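Side-chain contacts in glutamate--cysteine ligase GshA (Methylobacillus flagellatus KT, PDB 3K1T), which probably acts as a ligase joining glutamate to cysteine through the glutamate side-chain carboxylate, the first step of glutathione synthesis: residues M294-K297 / D301-D304; E252-K257 / V325-G330; M313-V316 / K321-E324. All coordinates share one frame; numbering follows the deposited sequence.

Contact 1 (M294-K297 / D301-D304)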
loop_
_atom_site.group_PDB
_atom_site.type_symbol
_atom_site.label_atom_id
_atom_site.label_comp_id
_atom_site.label_asym_id
_atom_site.label_seq_id
_atom_site.Cartn_x
_atom_site.Cartn_y
_atom_site.Cartn_z
HETATM N N MSE A 294 0.981 36.319 -14.636
HETATM C CA MSE A 294 1.225 36.597 -16.068
HETATM C C MSE A 294 2.563 35.977 -16.456
HETATM O O MSE A 294 3.425 35.768 -15.592
HETATM C CB MSE A 294 1.230 38.099 -16.372
HETATM C CG MSE A 294 2.318 38.883 -15.709
HETATM SE SE MSE A 294 2.244 40.827 -16.062
HETATM C CE MSE A 294 2.704 40.876 -18.003
ATOM N N THR A 295 2.750 35.719 -17.751
ATOM C CA THR A 295 4.044 35.217 -18.245
ATOM C C THR A 295 4.671 36.292 -19.101
ATOM O O THR A 295 3.983 37.023 -19.796
ATOM C CB THR A 295 3.940 33.884 -19.050
ATOM O OG1 THR A 295 3.000 34.032 -20.105
ATOM C CG2 THR A 295 3.498 32.697 -18.127
ATOM N N VAL A 296 5.995 36.371 -19.043
ATOM C CA VAL A 296 6.747 37.349 -19.797
ATOM C C VAL A 296 7.945 36.704 -20.475
ATOM O O VAL A 296 8.486 35.703 -19.995
ATOM C CB VAL A 296 7.225 38.544 -18.900
ATOM C CG1 VAL A 296 6.021 39.302 -18.307
ATOM C CG2 VAL A 296 8.176 38.102 -17.817
ATOM N N LYS A 297 8.344 37.280 -21.605
ATOM C CA LYS A 297 9.558 36.854 -22.320
ATOM C C LYS A 297 10.623 37.950 -22.374
ATOM O O LYS A 297 11.699 37.728 -22.876
ATOM C CB LYS A 297 9.193 36.398 -23.729
ATOM C CG LYS A 297 8.413 35.071 -23.742
ATOM C CD LYS A 297 8.040 34.668 -25.141
ATOM C CE LYS A 297 7.672 33.186 -25.229
ATOM N NZ LYS A 297 7.354 32.725 -26.640
ATOM N N ASP A 301 8.063 43.454 -21.219
ATOM C CA ASP A 301 6.724 42.955 -20.975
ATOM C C ASP A 301 6.156 43.363 -19.610
ATOM O O ASP A 301 4.945 43.334 -19.441
ATOM C CB ASP A 301 6.666 41.411 -21.075
ATOM C CG ASP A 301 6.888 40.889 -22.487
ATOM O OD1 ASP A 301 6.739 41.656 -23.453
ATOM O OD2 ASP A 301 7.226 39.707 -22.634
ATOM N N VAL A 302 6.985 43.738 -18.642
ATOM C CA VAL A 302 6.432 44.246 -17.371
ATOM C C VAL A 302 6.339 45.776 -17.280
ATOM O O VAL A 302 5.838 46.308 -16.281
ATOM C CB VAL A 302 7.152 43.665 -16.115
ATOM C CG1 VAL A 302 7.027 42.136 -16.097
ATOM C CG2 VAL A 302 8.611 44.101 -16.006
ATOM N N ARG A 303 6.819 46.477 -18.309
ATOM C CA ARG A 303 6.768 47.926 -18.364
ATOM C C ARG A 303 5.472 48.377 -19.029
ATOM O O ARG A 303 4.990 47.771 -19.989
ATOM C CB ARG A 303 7.948 48.477 -19.153
ATOM C CG ARG A 303 9.274 48.254 -18.496
ATOM C CD ARG A 303 10.429 48.796 -19.308
ATOM N NE ARG A 303 11.633 48.859 -18.479
ATOM C CZ ARG A 303 12.744 48.153 -18.664
ATOM N NH1 ARG A 303 12.892 47.322 -19.699
ATOM N NH2 ARG A 303 13.749 48.311 -17.809
ATOM N N ASP A 304 4.910 49.449 -18.485
ATOM C CA ASP A 304 3.761 50.131 -19.091
ATOM C C ASP A 304 2.588 49.176 -19.320
ATOM O O ASP A 304 2.032 49.092 -20.420
ATOM C CB ASP A 304 4.197 50.819 -20.403
ATOM C CG ASP A 304 3.290 51.968 -20.785
ATOM O OD1 ASP A 304 2.693 52.599 -19.873
ATOM O OD2 ASP A 304 3.164 52.234 -21.995
#
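Val296 and Asp301 bring the two pieces of backbone closest, with 5.7 Å between their CA atoms, where the chain leaves strand 291-296 and turns back past its end. The turn is closed by a side chain: Asp301 OD2 accepts the backbone N-H of Lys297 at 2.9 Å, a nearly straight bond (164°) that meets the oxygen almost in line with its C-O bond. Asp301 CG lies beside its own backbone N (chi1 -68°), which swings the carboxylate back to the strand end, where OD2 also takes a weak bond from Ser298 N. With an alanine in place of this aspartate, the amide of Lys297 would probably lose this acceptor and the turn would be freer to open. Next to the carboxylate, Val296 and Asp301 run antiparallel alongside one another, Val296 CG1 lying 3.5 Å from Asp301 CB. Val296 CG1 also reaches Val302 CG1 at 3.7 Å, the two valines set crosswise. The selenomethionine Met294 bends at its last torsion (chi3 -69°), and its CE comes to 3.6 Å from Asp301 O. Lys297 runs the other way, its NZ in a salt bridge with Glu277. Val296 and Val302 also touch helix 251-272, so the turn is tied to both layers of this lobe: an outermost strand of a four-stranded antiparallel sheet and the helix packed on it, consistent with the small lobe of an ATP-grasp fold.

Contact 2 (E252-K257 / V325-G330)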
loop_
_atom_site.group_PDB
_atom_site.type_symbol
_atom_site.label_atom_id
_atom_site.label_comp_id
_atom_site.label_asym_id
_atom_site.label_seq_id
_atom_site.Cartn_x
_atom_site.Cartn_y
_atom_site.Cartn_z
ATOM N N GLU A 252 10.998 49.628 -12.595
ATOM C CA GLU A 252 12.389 49.313 -12.893
ATOM C C GLU A 252 12.931 48.168 -12.030
ATOM O O GLU A 252 13.683 47.337 -12.533
ATOM C CB GLU A 252 13.279 50.554 -12.823
ATOM C CG GLU A 252 13.045 51.500 -14.032
ATOM C CD GLU A 252 13.208 50.776 -15.401
ATOM O OE1 GLU A 252 14.232 50.085 -15.568
ATOM O OE2 GLU A 252 12.303 50.849 -16.284
ATOM N N GLN A 253 12.554 48.144 -10.761
ATOM C CA GLN A 253 12.877 47.055 -9.829
ATOM C C GLN A 253 12.435 45.714 -10.430
ATOM O O GLN A 253 13.219 44.789 -10.561
ATOM C CB GLN A 253 12.109 47.281 -8.496
ATOM C CG GLN A 253 11.953 46.060 -7.571
ATOM C CD GLN A 253 12.891 46.133 -6.385
ATOM O OE1 GLN A 253 14.075 46.545 -6.537
ATOM N NE2 GLN A 253 12.375 45.804 -5.177
ATOM N N LEU A 254 11.180 45.648 -10.828
ATOM C CA LEU A 254 10.624 44.417 -11.397
ATOM C C LEU A 254 11.316 44.037 -12.724
ATOM O O LEU A 254 11.685 42.875 -12.921
ATOM C CB LEU A 254 9.126 44.563 -11.599
ATOM C CG LEU A 254 8.340 43.294 -11.960
ATOM C CD1 LEU A 254 8.562 42.162 -10.982
ATOM C CD2 LEU A 254 6.832 43.622 -12.047
ATOM N N ALA A 255 11.487 45.023 -13.610
ATOM C CA ALA A 255 12.123 44.825 -14.914
ATOM C C ALA A 255 13.531 44.269 -14.758
ATOM O O ALA A 255 13.940 43.372 -15.522
ATOM C CB ALA A 255 12.140 46.145 -15.754
ATOM N N GLU A 256 14.270 44.789 -13.784
ATOM C CA GLU A 256 15.656 44.383 -13.583
ATOM C C GLU A 256 15.685 42.927 -13.128
ATOM O O GLU A 256 16.549 42.170 -13.529
ATOM C CB GLU A 256 16.364 45.254 -12.525
ATOM C CG GLU A 256 16.722 46.672 -13.017
ATOM C CD GLU A 256 17.030 47.700 -11.891
ATOM O OE1 GLU A 256 16.871 47.404 -10.657
ATOM O OE2 GLU A 256 17.436 48.831 -12.277
ATOM N N LYS A 257 14.760 42.565 -12.259
ATOM C CA LYS A 257 14.715 41.181 -11.780
ATOM C C LYS A 257 14.295 40.207 -12.871
ATOM O O LYS A 257 14.826 39.103 -12.928
ATOM C CB LYS A 257 13.849 41.049 -10.553
ATOM C CG LYS A 257 14.552 41.651 -9.316
ATOM C CD LYS A 257 13.640 41.706 -8.160
ATOM C CE LYS A 257 14.283 42.478 -7.006
ATOM N NZ LYS A 257 15.098 41.547 -6.260
ATOM N N VAL A 325 6.029 39.523 -4.717
ATOM C CA VAL A 325 5.977 39.121 -6.136
ATOM C C VAL A 325 7.048 38.062 -6.315
ATOM O O VAL A 325 8.209 38.302 -5.984
ATOM C CB VAL A 325 6.203 40.302 -7.107
ATOM C CG1 VAL A 325 6.194 39.831 -8.559
ATOM C CG2 VAL A 325 5.155 41.455 -6.883
ATOM N N ILE A 326 6.635 36.892 -6.808
ATOM C CA ILE A 326 7.549 35.791 -7.078
ATOM C C ILE A 326 7.723 35.680 -8.589
ATOM O O ILE A 326 6.741 35.692 -9.336
ATOM C CB ILE A 326 7.001 34.434 -6.501
ATOM C CG1 ILE A 326 6.784 34.554 -4.991
ATOM C CG2 ILE A 326 8.014 33.277 -6.800
ATOM C CD1 ILE A 326 5.777 33.597 -4.397
ATOM N N LEU A 327 8.981 35.619 -9.015
ATOM C CA LEU A 327 9.328 35.436 -10.412
ATOM C C LEU A 327 9.922 34.053 -10.557
ATOM O O LEU A 327 10.880 33.725 -9.875
ATOM C CB LEU A 327 10.347 36.492 -10.834
ATOM C CG LEU A 327 9.843 37.931 -10.734
ATOM C CD1 LEU A 327 10.076 38.497 -9.336
ATOM C CD2 LEU A 327 10.509 38.813 -11.815
ATOM N N GLN A 328 9.334 33.220 -11.414
ATOM C CA GLN A 328 9.846 31.860 -11.576
ATOM C C GLN A 328 10.161 31.568 -13.054
ATOM O O GLN A 328 9.410 31.938 -13.936
ATOM C CB GLN A 328 8.851 30.831 -11.045
ATOM C CG GLN A 328 9.449 29.405 -10.941
ATOM C CD GLN A 328 8.435 28.343 -10.545
ATOM O OE1 GLN A 328 7.288 28.366 -10.993
ATOM N NE2 GLN A 328 8.861 27.410 -9.676
ATOM N N GLU A 329 11.279 30.887 -13.286
ATOM C CA GLU A 329 11.575 30.298 -14.582
ATOM C C GLU A 329 10.392 29.435 -15.034
ATOM O O GLU A 329 9.966 28.538 -14.304
ATOM C CB GLU A 329 12.837 29.439 -14.470
ATOM C CG GLU A 329 13.084 28.476 -15.652
ATOM C CD GLU A 329 14.232 27.513 -15.420
ATOM O OE1 GLU A 329 15.091 27.772 -14.528
ATOM O OE2 GLU A 329 14.294 26.497 -16.172
ATOM N N GLY A 330 9.861 29.734 -16.205
ATOM C CA GLY A 330 8.808 28.925 -16.811
ATOM C C GLY A 330 9.406 27.649 -17.389
ATOM O O GLY A 330 10.535 27.681 -17.890
#
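Leu254 reaches from helix 251-272 to two side chains of strand 324-329, Val325 and Leu327. The short helix and strand segments run almost the same way, 20° apart, with 10.5 Å between their axes, a spacing bridged mainly by side chains. Leu254 starts out along the helix surface, but with CG opposite the backbone N (chi1 -170°) its isobutyl end is carried in toward the sheet. Leu254 CD1 does the touching, standing 4.1 Å from Val325 CG1 and 4.0 Å from Leu327 CD2. Val325 presents CG1 by holding it anti to the backbone N, and Leu254 meets Leu327 at a slant, so one methyl sits against two alternate residues of the strand. Leu327 points from the strand to the helix, with chi2 of 87°; that turn about CB-CG presents CD2 to the helix, where it also lies 4.2 Å from both Lys257 CB and Lys257 C. Leu327 is modelled in two conformers, so its share of the contact holds for the one described here. Of the lysine side chain, CB is the part that meets Leu327: the chain then extends away, and after a bend at its last torsion NZ bonds to Thr239 O. The start of its side chain thus sits in the interface, while its charge is led off to strand 237-241. Val258 and Leu261 carry the helix surface farther along Leu327. A helix laid nearly along an antiparallel sheet with leucine and valine between is two-layer alpha/beta packing, consistent with the small lobe of an ATP-grasp fold.

Contact 3 (M313-V316 / K321-E324)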
loop_
_atom_site.group_PDB
_atom_site.type_symbol
_atom_site.label_atom_id
_atom_site.label_comp_id
_atom_site.label_asym_id
_atom_site.label_seq_id
_atom_site.Cartn_x
_atom_site.Cartn_y
_atom_site.Cartn_z
HETATM N N MSE A 313 -2.750 42.017 -11.946
HETATM C CA MSE A 313 -1.578 41.927 -11.058
HETATM C C MSE A 313 -1.827 42.595 -9.678
HETATM O O MSE A 313 -1.214 42.195 -8.702
HETATM C CB MSE A 313 -0.363 42.531 -11.752
HETATM C CG MSE A 313 -0.029 41.794 -13.050
HETATM SE SE MSE A 313 0.031 39.826 -12.863
HETATM C CE MSE A 313 1.736 40.067 -12.045
ATOM N N SER A 314 -2.737 43.568 -9.610
ATOM C CA SER A 314 -3.184 44.131 -8.320
ATOM C C SER A 314 -4.092 43.167 -7.573
ATOM O O SER A 314 -4.277 43.305 -6.357
ATOM C CB SER A 314 -3.966 45.432 -8.529
ATOM O OG SER A 314 -3.160 46.435 -9.106
ATOM N N VAL A 315 -4.696 42.230 -8.320
ATOM C CA VAL A 315 -5.524 41.127 -7.794
ATOM C C VAL A 315 -6.923 41.597 -7.441
ATOM O O VAL A 315 -7.893 40.981 -7.881
ATOM C CB VAL A 315 -4.900 40.321 -6.615
ATOM C CG1 VAL A 315 -5.816 39.104 -6.230
ATOM C CG2 VAL A 315 -3.491 39.803 -6.946
ATOM N N VAL A 316 -7.040 42.656 -6.652
ATOM C CA VAL A 316 -8.327 43.194 -6.285
ATOM C C VAL A 316 -8.326 44.722 -6.424
ATOM O O VAL A 316 -7.281 45.378 -6.537
ATOM C CB VAL A 316 -8.726 42.773 -4.820
ATOM C CG1 VAL A 316 -9.055 41.234 -4.713
ATOM C CG2 VAL A 316 -7.623 43.176 -3.821
ATOM N N LYS A 321 -2.704 45.294 -1.708
ATOM C CA LYS A 321 -2.827 44.032 -1.010
ATOM C C LYS A 321 -1.723 43.038 -1.400
ATOM O O LYS A 321 -1.519 42.040 -0.729
ATOM C CB LYS A 321 -4.205 43.424 -1.261
ATOM C CG LYS A 321 -5.366 44.304 -0.832
ATOM C CD LYS A 321 -5.238 44.842 0.592
ATOM C CE LYS A 321 -6.475 45.693 0.953
ATOM N NZ LYS A 321 -6.351 46.386 2.269
ATOM N N VAL A 322 -0.993 43.328 -2.470
ATOM C CA VAL A 322 0.105 42.464 -2.893
ATOM C C VAL A 322 1.260 42.627 -1.915
ATOM O O VAL A 322 1.770 43.744 -1.722
ATOM C CB VAL A 322 0.559 42.791 -4.318
ATOM C CG1 VAL A 322 1.804 41.946 -4.678
ATOM C CG2 VAL A 322 -0.572 42.525 -5.318
ATOM N N SER A 323 1.678 41.522 -1.299
ATOM C CA SER A 323 2.736 41.558 -0.304
ATOM C C SER A 323 4.076 40.977 -0.784
ATOM O O SER A 323 5.114 41.165 -0.131
ATOM C CB SER A 323 2.292 40.842 0.959
ATOM O OG SER A 323 2.093 39.457 0.702
ATOM N N GLU A 324 4.058 40.287 -1.920
ATOM C CA GLU A 324 5.257 39.665 -2.452
ATOM C C GLU A 324 4.988 39.390 -3.912
ATOM O O GLU A 324 3.860 39.075 -4.287
ATOM C CB GLU A 324 5.579 38.327 -1.762
ATOM C CG GLU A 324 6.942 37.713 -2.205
ATOM C CD GLU A 324 7.327 36.412 -1.439
ATOM O OE1 GLU A 324 6.472 35.500 -1.259
ATOM O OE2 GLU A 324 8.499 36.317 -1.028
HETATM O O HOH W 1 -4.045 45.264 -4.379
#
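Val322 meets the end of helix 307-314 with one branch. Its CG2, placed opposite its own carbonyl carbon while CG1 takes the position opposite the backbone N (chi1 175°), comes to 3.5 Å from Met313 O and 3.9 Å from Ser314 O, so a methyl rests against two successive carbonyls at the helix terminus. Val315 CG2 adds a looser apolar touch at 4.3 Å from Val322 CG2, and Ala284 of strand 280-285 also packs on Val322. Next along, Lys321 and Val316 lie roughly perpendicular, Lys321 CG being 3.9 Å from Val316 CG2. A bend at chi2 turns the rest of the lysine away, so that CG does the packing while the charged end leads off. Between the Val322 and Lys321 contacts a water joins the backbones: it donates to Ser314 O at 2.8 Å and accepts from Lys321 N at 3.0 Å. The same carbonyl receives a weak bond from Val316 N across Val315, which, at phi 79° and psi -52°, is the centre of a classic gamma turn and the first residue to leave helical geometry. The side-chain hydroxyl of Ser314 is occupied elsewhere, bonding to Arg310 O. Two polar backbone groups that do not bond to each other directly are thus satisfied through one water; the side chains here add van der Waals contact, and the polar link between the segments runs through the water.

In the fold
All three contacts belong to one lobe, built from helix 251-272, helix 307-314 and the four-stranded antiparallel sheet. Contact 2 is the long-range one, buried like contact 1 and essentially apolar, with no polar bond between its segments. Contacts 1 and 3 are local turn closures, the first ending an outermost strand with a carboxylate-to-amide bond, the second ending a helix with a bridging water. Contact 1 joins contact 2 directly: Arg303 makes a salt bridge with Glu252, and Val302 packs on Leu254. Contact 3, only partly buried, meets contact 1 through Met294 and Met313, and runs on in sequence into the strand used by contact 2.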